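Long-range contacts in chaperone CupB2 (Pseudomonas aeruginosa, PDB 3Q48), which probably acts as a periplasmic folding chaperone of the PapD-like family, serving the assembly of fimbriae: residues A156-W161 against V185-V190; A226-Y230 against T241-L246; L59-I64 against V82-R88. All blocks are in the same frame, centred on the assembly; numbering follows the deposited sequence.

Contact 1: residues A156-W161 against V185-V190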
loop_
_atom_site.group_PDB
_atom_site.type_symbol
_atom_site.label_atom_id
_atom_site.label_comp_id
_atom_site.label_asym_id
_atom_site.label_seq_id
_atom_site.Cartn_x
_atom_site.Cartn_y
_atom_site.Cartn_z
ATOM N N ALA A 156 -5.028 -2.484 -12.954
ATOM C CA ALA A 156 -4.117 -1.456 -13.486
ATOM C C ALA A 156 -4.397 -1.259 -14.975
ATOM O O ALA A 156 -4.251 -0.140 -15.499
ATOM C CB ALA A 156 -2.679 -1.861 -13.283
ATOM N N GLY A 157 -4.810 -2.336 -15.642
ATOM C CA GLY A 157 -5.116 -2.256 -17.063
ATOM C C GLY A 157 -6.485 -1.680 -17.453
ATOM O O GLY A 157 -6.807 -1.671 -18.650
ATOM N N LYS A 158 -7.307 -1.233 -16.491
ATOM C CA LYS A 158 -8.592 -0.613 -16.854
ATOM C C LYS A 158 -8.555 0.882 -16.561
ATOM O O LYS A 158 -9.529 1.588 -16.701
ATOM C CB LYS A 158 -9.795 -1.293 -16.157
ATOM C CG LYS A 158 -9.848 -2.788 -16.388
ATOM C CD LYS A 158 -10.946 -3.495 -15.576
ATOM C CE LYS A 158 -10.613 -5.015 -15.521
ATOM N NZ LYS A 158 -11.752 -5.925 -15.191
ATOM N N LEU A 159 -7.421 1.353 -16.100
ATOM C CA LEU A 159 -7.253 2.773 -15.858
ATOM C C LEU A 159 -7.375 3.488 -17.190
ATOM O O LEU A 159 -6.937 2.970 -18.206
ATOM C CB LEU A 159 -5.884 3.019 -15.224
ATOM C CG LEU A 159 -5.750 2.238 -13.933
ATOM C CD1 LEU A 159 -4.346 2.410 -13.383
ATOM C CD2 LEU A 159 -6.785 2.715 -12.918
ATOM N N GLN A 160 -8.013 4.636 -17.216
ATOM C CA GLN A 160 -8.025 5.378 -18.466
ATOM C C GLN A 160 -7.321 6.691 -18.275
ATOM O O GLN A 160 -7.300 7.248 -17.174
ATOM C CB GLN A 160 -9.434 5.486 -19.066
ATOM C CG GLN A 160 -10.569 5.834 -18.117
ATOM C CD GLN A 160 -11.775 4.921 -18.352
ATOM O OE1 GLN A 160 -11.651 3.944 -19.109
ATOM N NE2 GLN A 160 -12.925 5.208 -17.702
ATOM N N TRP A 161 -6.664 7.164 -19.305
ATOM C CA TRP A 161 -5.791 8.317 -19.085
ATOM C C TRP A 161 -6.183 9.477 -19.967
ATOM O O TRP A 161 -6.734 9.286 -21.026
ATOM C CB TRP A 161 -4.303 7.931 -19.280
ATOM C CG TRP A 161 -3.885 6.820 -18.350
ATOM C CD1 TRP A 161 -4.258 5.498 -18.412
ATOM C CD2 TRP A 161 -3.044 6.948 -17.193
ATOM N NE1 TRP A 161 -3.672 4.801 -17.380
ATOM C CE2 TRP A 161 -2.934 5.667 -16.613
ATOM C CE3 TRP A 161 -2.394 8.031 -16.585
ATOM C CZ2 TRP A 161 -2.197 5.428 -15.455
ATOM C CZ3 TRP A 161 -1.645 7.797 -15.428
ATOM C CH2 TRP A 161 -1.554 6.496 -14.878
ATOM N N VAL A 185 -4.750 1.147 -6.790
ATOM C CA VAL A 185 -3.711 0.796 -7.722
ATOM C C VAL A 185 -2.549 1.633 -7.321
ATOM O O VAL A 185 -2.657 2.838 -7.291
ATOM C CB VAL A 185 -4.173 1.071 -9.179
ATOM C CG1 VAL A 185 -2.955 0.858 -10.266
ATOM C CG2 VAL A 185 -5.387 0.206 -9.490
ATOM N N SER A 186 -1.449 1.004 -6.954
ATOM C CA SER A 186 -0.236 1.733 -6.541
ATOM C C SER A 186 0.775 1.783 -7.666
ATOM O O SER A 186 1.112 0.742 -8.231
ATOM C CB SER A 186 0.408 1.054 -5.320
ATOM O OG SER A 186 -0.542 1.035 -4.273
ATOM N N PHE A 187 1.245 2.979 -7.980
ATOM C CA PHE A 187 2.223 3.178 -9.042
ATOM C C PHE A 187 3.634 3.353 -8.488
ATOM O O PHE A 187 3.848 4.253 -7.652
ATOM C CB PHE A 187 1.907 4.442 -9.853
ATOM C CG PHE A 187 0.522 4.485 -10.408
ATOM C CD1 PHE A 187 0.224 3.876 -11.623
ATOM C CD2 PHE A 187 -0.483 5.205 -9.747
ATOM C CE1 PHE A 187 -1.077 3.924 -12.137
ATOM C CE2 PHE A 187 -1.783 5.273 -10.269
ATOM C CZ PHE A 187 -2.079 4.636 -11.459
ATOM N N ALA A 188 4.591 2.549 -8.962
ATOM C CA ALA A 188 5.993 2.775 -8.624
ATOM C C ALA A 188 6.568 3.854 -9.507
ATOM O O ALA A 188 7.589 4.477 -9.158
ATOM C CB ALA A 188 6.824 1.484 -8.765
ATOM N N SER A 189 5.945 4.061 -10.672
ATOM C CA SER A 189 6.414 5.100 -11.600
ATOM C C SER A 189 5.385 5.308 -12.636
ATOM O O SER A 189 4.672 4.372 -12.979
ATOM C CB SER A 189 7.738 4.712 -12.288
ATOM O OG SER A 189 7.570 3.590 -13.135
ATOM N N VAL A 190 5.299 6.544 -13.123
ATOM C CA VAL A 190 4.397 6.933 -14.190
ATOM C C VAL A 190 5.217 7.828 -15.076
ATOM O O VAL A 190 5.948 8.670 -14.595
ATOM C CB VAL A 190 3.204 7.734 -13.618
ATOM C CG1 VAL A 190 2.261 8.311 -14.746
ATOM C CG2 VAL A 190 2.453 6.863 -12.647
#

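Contact 2: residues A226-Y230 against T241-L246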
loop_
_atom_site.group_PDB
_atom_site.type_symbol
_atom_site.label_atom_id
_atom_site.label_comp_id
_atom_site.label_asym_id
_atom_site.label_seq_id
_atom_site.Cartn_x
_atom_site.Cartn_y
_atom_site.Cartn_z
ATOM N N ALA A 226 1.871 11.839 -27.036
ATOM C CA ALA A 226 2.227 11.104 -25.816
ATOM C C ALA A 226 1.464 9.806 -25.581
ATOM O O ALA A 226 0.282 9.639 -25.932
ATOM C CB ALA A 226 2.119 12.006 -24.606
ATOM N N SER A 227 2.197 8.868 -25.010
ATOM C CA SER A 227 1.686 7.611 -24.531
ATOM C C SER A 227 1.970 7.681 -23.043
ATOM O O SER A 227 2.838 8.435 -22.621
ATOM C CB SER A 227 2.521 6.517 -25.164
ATOM O OG SER A 227 2.040 5.246 -24.787
ATOM N N VAL A 228 1.271 6.927 -22.217
ATOM C CA VAL A 228 1.670 6.853 -20.817
ATOM C C VAL A 228 2.256 5.463 -20.503
ATOM O O VAL A 228 1.693 4.455 -20.935
ATOM C CB VAL A 228 0.501 7.263 -19.823
ATOM C CG1 VAL A 228 -0.663 6.280 -19.866
ATOM C CG2 VAL A 228 1.019 7.333 -18.396
ATOM N N ARG A 229 3.344 5.392 -19.731
ATOM C CA ARG A 229 3.887 4.074 -19.310
ATOM C C ARG A 229 3.912 4.044 -17.817
ATOM O O ARG A 229 4.460 4.967 -17.178
ATOM C CB ARG A 229 5.310 3.874 -19.822
ATOM C CG ARG A 229 6.032 2.635 -19.270
ATOM C CD ARG A 229 7.331 2.373 -20.061
ATOM N NE ARG A 229 7.050 2.039 -21.450
ATOM C CZ ARG A 229 7.962 1.763 -22.379
ATOM N NH1 ARG A 229 9.260 1.774 -22.083
ATOM N NH2 ARG A 229 7.562 1.487 -23.625
ATOM N N TYR A 230 3.322 3.005 -17.232
ATOM C CA TYR A 230 3.256 2.983 -15.811
ATOM C C TYR A 230 3.481 1.611 -15.211
ATOM O O TYR A 230 3.131 0.585 -15.827
ATOM C CB TYR A 230 1.929 3.598 -15.343
ATOM C CG TYR A 230 0.652 2.950 -15.860
ATOM C CD1 TYR A 230 0.075 1.897 -15.174
ATOM C CD2 TYR A 230 0.012 3.413 -17.032
ATOM C CE1 TYR A 230 -1.129 1.303 -15.620
ATOM C CE2 TYR A 230 -1.177 2.816 -17.506
ATOM C CZ TYR A 230 -1.739 1.760 -16.778
ATOM O OH TYR A 230 -2.903 1.126 -17.177
ATOM N N THR A 241 4.024 -3.735 -15.765
ATOM C CA THR A 241 4.002 -2.498 -16.525
ATOM C C THR A 241 2.944 -2.440 -17.643
ATOM O O THR A 241 2.541 -3.445 -18.195
ATOM C CB THR A 241 5.445 -2.149 -17.076
ATOM O OG1 THR A 241 5.396 -0.938 -17.860
ATOM C CG2 THR A 241 5.969 -3.258 -17.878
ATOM N N HIS A 242 2.533 -1.231 -18.001
ATOM C CA HIS A 242 1.471 -1.028 -18.958
ATOM C C HIS A 242 1.786 0.230 -19.723
ATOM O O HIS A 242 2.315 1.200 -19.143
ATOM C CB HIS A 242 0.127 -0.884 -18.202
ATOM C CG HIS A 242 -0.158 -2.045 -17.292
ATOM N ND1 HIS A 242 -0.603 -3.265 -17.761
ATOM C CD2 HIS A 242 0.026 -2.202 -15.956
ATOM C CE1 HIS A 242 -0.715 -4.112 -16.751
ATOM N NE2 HIS A 242 -0.329 -3.494 -15.648
ATOM N N ASP A 243 1.488 0.199 -21.031
ATOM C CA ASP A 243 1.456 1.389 -21.878
ATOM C C ASP A 243 0.004 1.728 -22.268
ATOM O O ASP A 243 -0.791 0.846 -22.558
ATOM C CB ASP A 243 2.293 1.145 -23.137
ATOM C CG ASP A 243 3.824 1.173 -22.880
ATOM O OD1 ASP A 243 4.281 1.333 -21.710
ATOM O OD2 ASP A 243 4.582 1.004 -23.885
ATOM N N ARG A 244 -0.358 3.004 -22.285
ATOM C CA ARG A 244 -1.663 3.406 -22.817
ATOM C C ARG A 244 -1.541 4.715 -23.551
ATOM O O ARG A 244 -0.623 5.463 -23.284
ATOM C CB ARG A 244 -2.676 3.575 -21.692
ATOM C CG ARG A 244 -3.076 2.289 -20.978
ATOM C CD ARG A 244 -3.762 1.316 -21.911
ATOM N NE ARG A 244 -4.245 0.152 -21.176
ATOM C CZ ARG A 244 -3.580 -0.995 -21.034
ATOM N NH1 ARG A 244 -2.366 -1.166 -21.566
ATOM N NH2 ARG A 244 -4.140 -1.984 -20.367
ATOM N N ALA A 245 -2.459 4.994 -24.475
ATOM C CA ALA A 245 -2.576 6.309 -25.098
ATOM C C ALA A 245 -3.306 7.260 -24.145
ATOM O O ALA A 245 -4.121 6.814 -23.321
ATOM C CB ALA A 245 -3.330 6.195 -26.397
ATOM N N LEU A 246 -3.019 8.561 -24.269
ATOM C CA LEU A 246 -3.784 9.626 -23.578
ATOM C C LEU A 246 -4.993 10.106 -24.362
ATOM O O LEU A 246 -4.861 10.513 -25.524
ATOM C CB LEU A 246 -2.936 10.882 -23.314
ATOM C CG LEU A 246 -1.733 10.992 -22.360
ATOM C CD1 LEU A 246 -2.130 10.997 -20.861
ATOM C CD2 LEU A 246 -0.684 9.924 -22.684
#

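Contact 3: residues L59-I64 against V82-R88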
loop_
_atom_site.group_PDB
_atom_site.type_symbol
_atom_site.label_atom_id
_atom_site.label_comp_id
_atom_site.label_asym_id
_atom_site.label_seq_id
_atom_site.Cartn_x
_atom_site.Cartn_y
_atom_site.Cartn_z
ATOM N N LEU A 59 13.438 -3.644 20.239
ATOM C CA LEU A 59 12.002 -3.730 20.452
ATOM C C LEU A 59 11.269 -3.216 19.239
ATOM O O LEU A 59 11.587 -2.159 18.682
ATOM C CB LEU A 59 11.532 -2.977 21.710
ATOM C CG LEU A 59 12.021 -3.375 23.105
ATOM C CD1 LEU A 59 11.496 -2.427 24.220
ATOM C CD2 LEU A 59 11.703 -4.798 23.420
ATOM N N ALA A 60 10.262 -3.967 18.830
ATOM C CA ALA A 60 9.439 -3.562 17.716
ATOM C C ALA A 60 8.033 -3.274 18.216
ATOM O O ALA A 60 7.388 -4.157 18.755
ATOM C CB ALA A 60 9.413 -4.647 16.653
ATOM N N GLN A 61 7.570 -2.040 18.018
ATOM C CA GLN A 61 6.187 -1.659 18.310
ATOM C C GLN A 61 5.412 -1.547 17.004
ATOM O O GLN A 61 5.886 -0.947 16.035
ATOM C CB GLN A 61 6.146 -0.328 19.052
ATOM C CG GLN A 61 4.799 0.053 19.679
ATOM C CD GLN A 61 4.924 1.382 20.438
ATOM O OE1 GLN A 61 5.933 1.625 21.110
ATOM N NE2 GLN A 61 3.936 2.251 20.304
ATOM N N ALA A 62 4.202 -2.089 17.015
ATOM C CA ALA A 62 3.390 -2.256 15.841
ATOM C C ALA A 62 1.995 -1.786 16.208
ATOM O O ALA A 62 1.554 -2.028 17.319
ATOM C CB ALA A 62 3.377 -3.711 15.456
ATOM N N TRP A 63 1.316 -1.103 15.282
ATOM C CA TRP A 63 -0.034 -0.555 15.477
ATOM C C TRP A 63 -0.568 -0.151 14.119
ATOM O O TRP A 63 0.221 0.179 13.210
ATOM C CB TRP A 63 -0.056 0.651 16.471
ATOM C CG TRP A 63 0.411 1.975 15.955
ATOM C CD1 TRP A 63 -0.366 2.973 15.452
ATOM C CD2 TRP A 63 1.759 2.466 15.911
ATOM N NE1 TRP A 63 0.405 4.061 15.103
ATOM C CE2 TRP A 63 1.712 3.775 15.361
ATOM C CE3 TRP A 63 3.007 1.922 16.266
ATOM C CZ2 TRP A 63 2.846 4.537 15.137
ATOM C CZ3 TRP A 63 4.151 2.685 16.058
ATOM C CH2 TRP A 63 4.060 3.991 15.499
ATOM N N ILE A 64 -1.898 -0.130 14.011
ATOM C CA ILE A 64 -2.597 0.230 12.794
ATOM C C ILE A 64 -3.365 1.526 12.910
ATOM O O ILE A 64 -4.056 1.766 13.912
ATOM C CB ILE A 64 -3.534 -0.930 12.359
ATOM C CG1 ILE A 64 -2.668 -2.104 11.838
ATOM C CG2 ILE A 64 -4.463 -0.500 11.269
ATOM C CD1 ILE A 64 -3.199 -3.344 12.200
ATOM N N VAL A 82 -2.983 -5.590 16.573
ATOM C CA VAL A 82 -1.727 -6.248 16.261
ATOM C C VAL A 82 -1.170 -6.820 17.538
ATOM O O VAL A 82 -0.919 -6.104 18.503
ATOM C CB VAL A 82 -0.681 -5.324 15.624
ATOM C CG1 VAL A 82 0.477 -6.173 14.988
ATOM C CG2 VAL A 82 -1.315 -4.518 14.552
ATOM N N THR A 83 -0.976 -8.132 17.518
ATOM C CA THR A 83 -0.478 -8.895 18.637
ATOM C C THR A 83 0.840 -9.506 18.203
ATOM O O THR A 83 0.910 -10.059 17.117
ATOM C CB THR A 83 -1.487 -10.028 18.932
ATOM O OG1 THR A 83 -2.784 -9.445 19.020
ATOM C CG2 THR A 83 -1.181 -10.759 20.242
ATOM N N PRO A 84 1.894 -9.387 19.032
ATOM C CA PRO A 84 1.909 -8.519 20.227
ATOM C C PRO A 84 2.256 -7.068 19.814
ATOM O O PRO A 84 2.897 -6.854 18.775
ATOM C CB PRO A 84 2.997 -9.151 21.111
ATOM C CG PRO A 84 3.880 -9.917 20.174
ATOM C CD PRO A 84 3.088 -10.265 18.949
ATOM N N ALA A 85 1.816 -6.088 20.595
ATOM C CA ALA A 85 1.950 -4.679 20.178
ATOM C C ALA A 85 3.407 -4.214 20.258
ATOM O O ALA A 85 3.798 -3.303 19.552
ATOM C CB ALA A 85 1.037 -3.763 21.006
ATOM N N VAL A 86 4.190 -4.865 21.112
ATOM C CA VAL A 86 5.585 -4.572 21.327
ATOM C C VAL A 86 6.290 -5.924 21.380
ATOM O O VAL A 86 5.866 -6.860 22.093
ATOM C CB VAL A 86 5.818 -3.813 22.673
ATOM C CG1 VAL A 86 7.244 -3.238 22.735
ATOM C CG2 VAL A 86 4.797 -2.665 22.892
ATOM N N THR A 87 7.373 -6.047 20.625
ATOM C CA THR A 87 8.091 -7.315 20.599
ATOM C C THR A 87 9.639 -7.175 20.509
ATOM O O THR A 87 10.196 -6.265 19.913
ATOM C CB THR A 87 7.423 -8.311 19.609
ATOM O OG1 THR A 87 8.088 -9.567 19.678
ATOM C CG2 THR A 87 7.469 -7.820 18.217
ATOM N N ARG A 88 10.321 -8.027 21.242
ATOM C CA ARG A 88 11.739 -8.174 21.120
ATOM C C ARG A 88 12.034 -8.991 19.854
ATOM O O ARG A 88 11.339 -9.980 19.553
ATOM C CB ARG A 88 12.234 -8.963 22.313
ATOM C CG ARG A 88 13.702 -8.797 22.574
ATOM C CD ARG A 88 14.191 -9.900 23.498
ATOM N NE ARG A 88 15.423 -9.445 24.140
ATOM C CZ ARG A 88 16.615 -9.943 23.865
ATOM N NH1 ARG A 88 16.730 -10.938 22.985
ATOM N NH2 ARG A 88 17.677 -9.446 24.478
#

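Contact 1: residues A156-W161 against V185-V190
L159 and V185 reach toward each other tip to tip, CD1 of L159 lying 3.7 Å from CG1 of V185, and they belong to a row of apolar contacts running from A156 to V190. At one end of the row the CB of A156 rests on the same V185 methyl at 4.1 Å. That methyl is therefore shared by two partners, and it is placed for this because CG1 stands anti to the backbone N of V185 (chi1 173°). The CD1 of L159 is shared in a similar way, since it also lies 3.7 Å from CZ of F187, which it meets obliquely.

The aromatic part of the contact joins W161 and F187, whose side chains come from opposite directions. CE1 of F187 sits at the edge of the indole, close to its plane, 3.8 Å from CH2 of W161. The six-membered ring of W161 and the ring of F187 form an oblique aromatic pair, with centroids 5.7 Å apart and planes at 71°. Further along, CG1 of V190 approaches CZ3 of W161 at 4.0 Å.

All six touching residues are buried, and the contact depends on side chains alone, as expected for the two facing sheets of an immunoglobulin-like sandwich. F187 and V190 can both reach W161 although the chain turns a corner at A188 between them.

Segment 156-161 leads into the edge strand 160-163, which pairs with strand 175-179; from the latter, V177 and N179 touch L159. Strand 185-194 lies between strands 197-206 and 227-233 of the four-stranded sheet, with V206 against both V185 and F187, V201 against V190, and V232 against V185 and A156.

Contact 2: residues A226-Y230 against T241-L246
R229 and D243 lie side by side on one face of the sheet, pointing the same way. The arginine holds the carboxylate in a side-on, two-point salt bridge, each contact a hydrogen bond: NE meets OD1 of D243 at 2.9 Å, while NH2 meets OD2 of D243 at 3.0 Å. Each oxygen uses its syn lone pair, and the guanidinium and carboxylate planes are only 6° apart. R229 starts out extended and bends at chi3 (-64°), which turns NE and NH2 together toward the acid.

Y230 and H242 project from the other face. The phenol CG stands between the backbone N and carbonyl carbon (chi1 58°), a torsion that carries the ring across to H242, whose CB lies over one of its faces, 3.8 Å from the ring centroid, in a CH-pi contact. Imidazole and phenol themselves meet obliquely. The Y230 hydroxyl has its polar partner in A156 O.

These pairs belong to a beta hairpin of strands 227-233 and 239-245, the latter at the edge of its sheet in the C-terminal immunoglobulin-like domain. V228 with R244 and Y230 with H242 are antiparallel hydrogen-bonded pairs; the hydrogen bond from V228 N to R244 O is 2.6 Å long.

R244 folds back at chi2, bringing NH1 to the carbonyl O of D243 at 2.7 Å. Beyond the last strand residue, CD2 of L246 packs 4.0 Å from CB of A226.

Contact 3: residues L59-I64 against V82-R88
V82 meets I64 and A62 with separate methyls: at chi1 -165°, CG1 stands anti to the backbone N and reaches CB of A62 at 3.8 Å, while CG2, anti to the carbonyl carbon, turns to I64. In the isoleucine chi1 (-71°) sets CG1 beside the backbone N, and this atom lies 3.9 Å from V82 CG2. The two side chains cross at about a right angle, and CD1 of I64 is modelled too close to V82 CG2 for two methyls, a doubtful detail. L97 from strand 93-101 touches both A62 and V82.

Along the paired strands the backbone does most of the joining. A60 and T87 form an antiparallel hydrogen-bonded pair, bonded both ways, with T87 N to A60 O at 2.7 Å. A third bond links A62 N to A85 O at 2.8 Å. On one face CB of A60 packs 4.0 Å from CG2 of T87; on the other CD2 of L59 lies 4.3 Å from CB of R88, whose guanidinium forms a salt bridge with E90.

Strand 80-89 breaks at P84 and A85, the proline following a cis peptide bond, and the bridges to strand 58-65 lie at V86-R88. The axes of segments 59-64 and 86-88 stand at 156°, antiparallel neighbours in the sheet of the N-terminal immunoglobulin-like domain of a PapD-type chaperone.

Contact 3 stands apart from the other two: its centre is about 33 Å from that of contact 1 and about 41 Å from that of contact 2, on the opposite side of the chain's centre, as expected for the two-domain PapD architecture. Contacts 1 and 2, with centres about 9 Å apart, share one domain and meet directly. Strands 185-194 and 227-233 are neighbours in one sheet, while residues 156-161 pack against it: A156 O lies 2.5 Å from Y230 OH and G157 O 3.2 Å from R244 NH2, both probable hydrogen bonds. W161 of contact 1 also packs on V228 of contact 2, CG to CG1 3.6 Å.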